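TonB-dependent siderophore receptor (Pseudomonas aeruginosa 39016, PDB 5NEC) probably takes up ferric siderophores across the outer membrane, using energy passed on by TonB, and is of interest for importing siderophore-drug conjugates. Local coordinates at residues G350-G355 / N359-G364. Sequence-based numbering, arbitrary orientation.
Sequences GEFYLG and NSFSTG
Asn359 O takes the N-H of Phe352 at 3.0 Å and also meets Glu351 CA in a CA-H...O contact. In return Asn359 N donates to Phe352 O at 2.7 Å, the shortest bond here, nearly in line with the C=O. Two residues away on each strand, Gly350 and Phe361 form the next hydrogen-bonded pair: Gly350 N donates to Phe361 O at 3.1 Å and Phe361 N returns a bond to Gly350 O at 3.0 Å, both nearly straight. Between these two pairs lies the non-hydrogen-bonded pair Glu351–Ser360. Its side chains, on the other face of the sheet from the phenyl rings, meet loosely, Glu351 CG beside Ser360 OG.

The face with Phe352, Asn359 and Phe361 carries most of the side-chain contact. With chi1 at 67°, Phe352 CG sits between its own backbone N and carbonyl carbon, which swings the ring across the strand gap and over Asn359. Asn359 CB lies 3.6 Å from the ring centroid, almost on the normal, a CH-pi contact; the amide follows the same face, its plane only 14° from that of the ring, with CG 3.6 Å from Phe352 CE1. Asn359 ND2 donates a hydrogen bond to Asp439 OD2 on strand 426-444, which helps hold the amide in this orientation. Phe361 folds back in the same rotamer family, its ring lying over the backbone of Gly350, with CD1 3.4 Å from Gly350 O. The two phenyl rings meet obliquely, planes 59° apart, and Phe361 CD1 touches Phe352 CD2 at the Phe352 edge.

Together these contacts close the turn end of the beta hairpin formed by strands 327-354 and 357-379, one of the antiparallel up-and-down hairpins from which the TonB-dependent receptor barrel is built.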
loop_
_atom_site.group_PDB
_atom_site.type_symbol
_atom_site.label_atom_id
_atom_site.label_comp_id
_atom_site.label_asym_id
_atom_site.label_seq_id
_atom_site.Cartn_x
_atom_site.Cartn_y
_atom_site.Cartn_z
ATOM N N GLY A 350 -16.088 5.692 23.618
ATOM C CA GLY A 350 -15.961 6.700 24.671
ATOM C C GLY A 350 -15.409 6.112 25.948
ATOM O O GLY A 350 -14.448 5.338 25.894
ATOM N N GLU A 351 -16.011 6.479 27.089
ATOM C CA GLU A 351 -15.472 6.131 28.420
ATOM C C GLU A 351 -16.508 5.674 29.416
ATOM O O GLU A 351 -17.627 6.165 29.412
ATOM C CB GLU A 351 -14.779 7.337 29.066
ATOM C CG GLU A 351 -13.564 7.872 28.326
ATOM C CD GLU A 351 -13.923 8.817 27.193
ATOM O OE1 GLU A 351 -14.892 9.591 27.367
ATOM O OE2 GLU A 351 -13.246 8.784 26.130
ATOM N N PHE A 352 -16.112 4.760 30.296
ATOM C CA PHE A 352 -16.854 4.497 31.530
ATOM C C PHE A 352 -15.887 4.136 32.668
ATOM O O PHE A 352 -14.690 3.920 32.424
ATOM C CB PHE A 352 -17.952 3.430 31.331
ATOM C CG PHE A 352 -17.435 2.042 31.038
ATOM C CD1 PHE A 352 -17.203 1.129 32.066
ATOM C CD2 PHE A 352 -17.209 1.633 29.730
ATOM C CE1 PHE A 352 -16.726 -0.151 31.790
ATOM C CE2 PHE A 352 -16.742 0.355 29.445
ATOM C CZ PHE A 352 -16.496 -0.538 30.480
ATOM N N TYR A 353 -16.419 4.083 33.887
ATOM C CA TYR A 353 -15.621 3.961 35.110
ATOM C C TYR A 353 -16.091 2.763 35.869
ATOM O O TYR A 353 -17.276 2.591 36.064
ATOM C CB TYR A 353 -15.695 5.271 35.970
ATOM C CG TYR A 353 -15.329 6.438 35.104
ATOM C CD1 TYR A 353 -14.003 6.701 34.814
ATOM C CD2 TYR A 353 -16.297 7.161 34.419
ATOM C CE1 TYR A 353 -13.643 7.712 33.943
ATOM C CE2 TYR A 353 -15.944 8.175 33.547
ATOM C CZ TYR A 353 -14.609 8.445 33.317
ATOM O OH TYR A 353 -14.211 9.435 32.460
ATOM N N LEU A 354 -15.168 1.928 36.329
ATOM C CA LEU A 354 -15.535 0.670 36.974
ATOM C C LEU A 354 -14.395 0.251 37.856
ATOM O O LEU A 354 -13.273 0.139 37.383
ATOM C CB LEU A 354 -15.838 -0.413 35.914
ATOM C CG LEU A 354 -16.489 -1.711 36.376
ATOM C CD1 LEU A 354 -17.857 -1.460 37.020
ATOM C CD2 LEU A 354 -16.595 -2.654 35.178
ATOM N N GLY A 355 -14.673 0.053 39.140
ATOM C CA GLY A 355 -13.634 -0.260 40.121
ATOM C C GLY A 355 -12.562 0.813 40.263
ATOM O O GLY A 355 -11.391 0.493 40.546
ATOM N N ASN A 359 -12.189 3.222 31.625
ATOM C CA ASN A 359 -12.274 2.279 30.526
ATOM C C ASN A 359 -12.525 3.079 29.245
ATOM O O ASN A 359 -13.641 3.542 29.030
ATOM C CB ASN A 359 -13.424 1.308 30.749
ATOM C CG ASN A 359 -13.165 0.326 31.872
ATOM O OD1 ASN A 359 -13.115 0.702 33.064
ATOM N ND2 ASN A 359 -13.020 -0.935 31.517
ATOM N N SER A 360 -11.487 3.238 28.420
ATOM C CA SER A 360 -11.621 3.843 27.106
ATOM C C SER A 360 -11.893 2.731 26.102
ATOM O O SER A 360 -11.033 1.872 25.874
ATOM C CB SER A 360 -10.368 4.620 26.752
ATOM O OG SER A 360 -10.238 5.692 27.670
ATOM N N PHE A 361 -13.102 2.730 25.534
ATOM C CA PHE A 361 -13.579 1.597 24.758
ATOM C C PHE A 361 -14.063 1.992 23.362
ATOM O O PHE A 361 -14.331 3.162 23.076
ATOM C CB PHE A 361 -14.692 0.855 25.515
ATOM C CG PHE A 361 -16.039 1.493 25.395
ATOM C CD1 PHE A 361 -16.387 2.548 26.221
ATOM C CD2 PHE A 361 -16.969 1.045 24.459
ATOM C CE1 PHE A 361 -17.647 3.158 26.113
ATOM C CE2 PHE A 361 -18.218 1.664 24.336
ATOM C CZ PHE A 361 -18.556 2.710 25.166
ATOM N N SER A 362 -14.148 0.979 22.501
ATOM C CA SER A 362 -14.870 1.081 21.241
ATOM C C SER A 362 -15.514 -0.253 20.893
ATOM O O SER A 362 -14.908 -1.297 21.073
ATOM C CB SER A 362 -13.943 1.529 20.121
ATOM O OG SER A 362 -14.714 1.882 18.978
ATOM N N THR A 363 -16.747 -0.210 20.411
ATOM C CA THR A 363 -17.469 -1.418 20.046
ATOM C C THR A 363 -18.345 -1.138 18.819
ATOM O O THR A 363 -18.753 0.005 18.604
ATOM C CB THR A 363 -18.283 -1.948 21.242
ATOM O OG1 THR A 363 -18.820 -3.232 20.927
ATOM C CG2 THR A 363 -19.424 -1.023 21.606
ATOM N N GLY A 364 -18.599 -2.153 17.993
ATOM C CA GLY A 364 -19.385 -1.936 16.771
ATOM C C GLY A 364 -19.880 -3.147 16.010
ATOM O O GLY A 364 -19.485 -4.270 16.285
#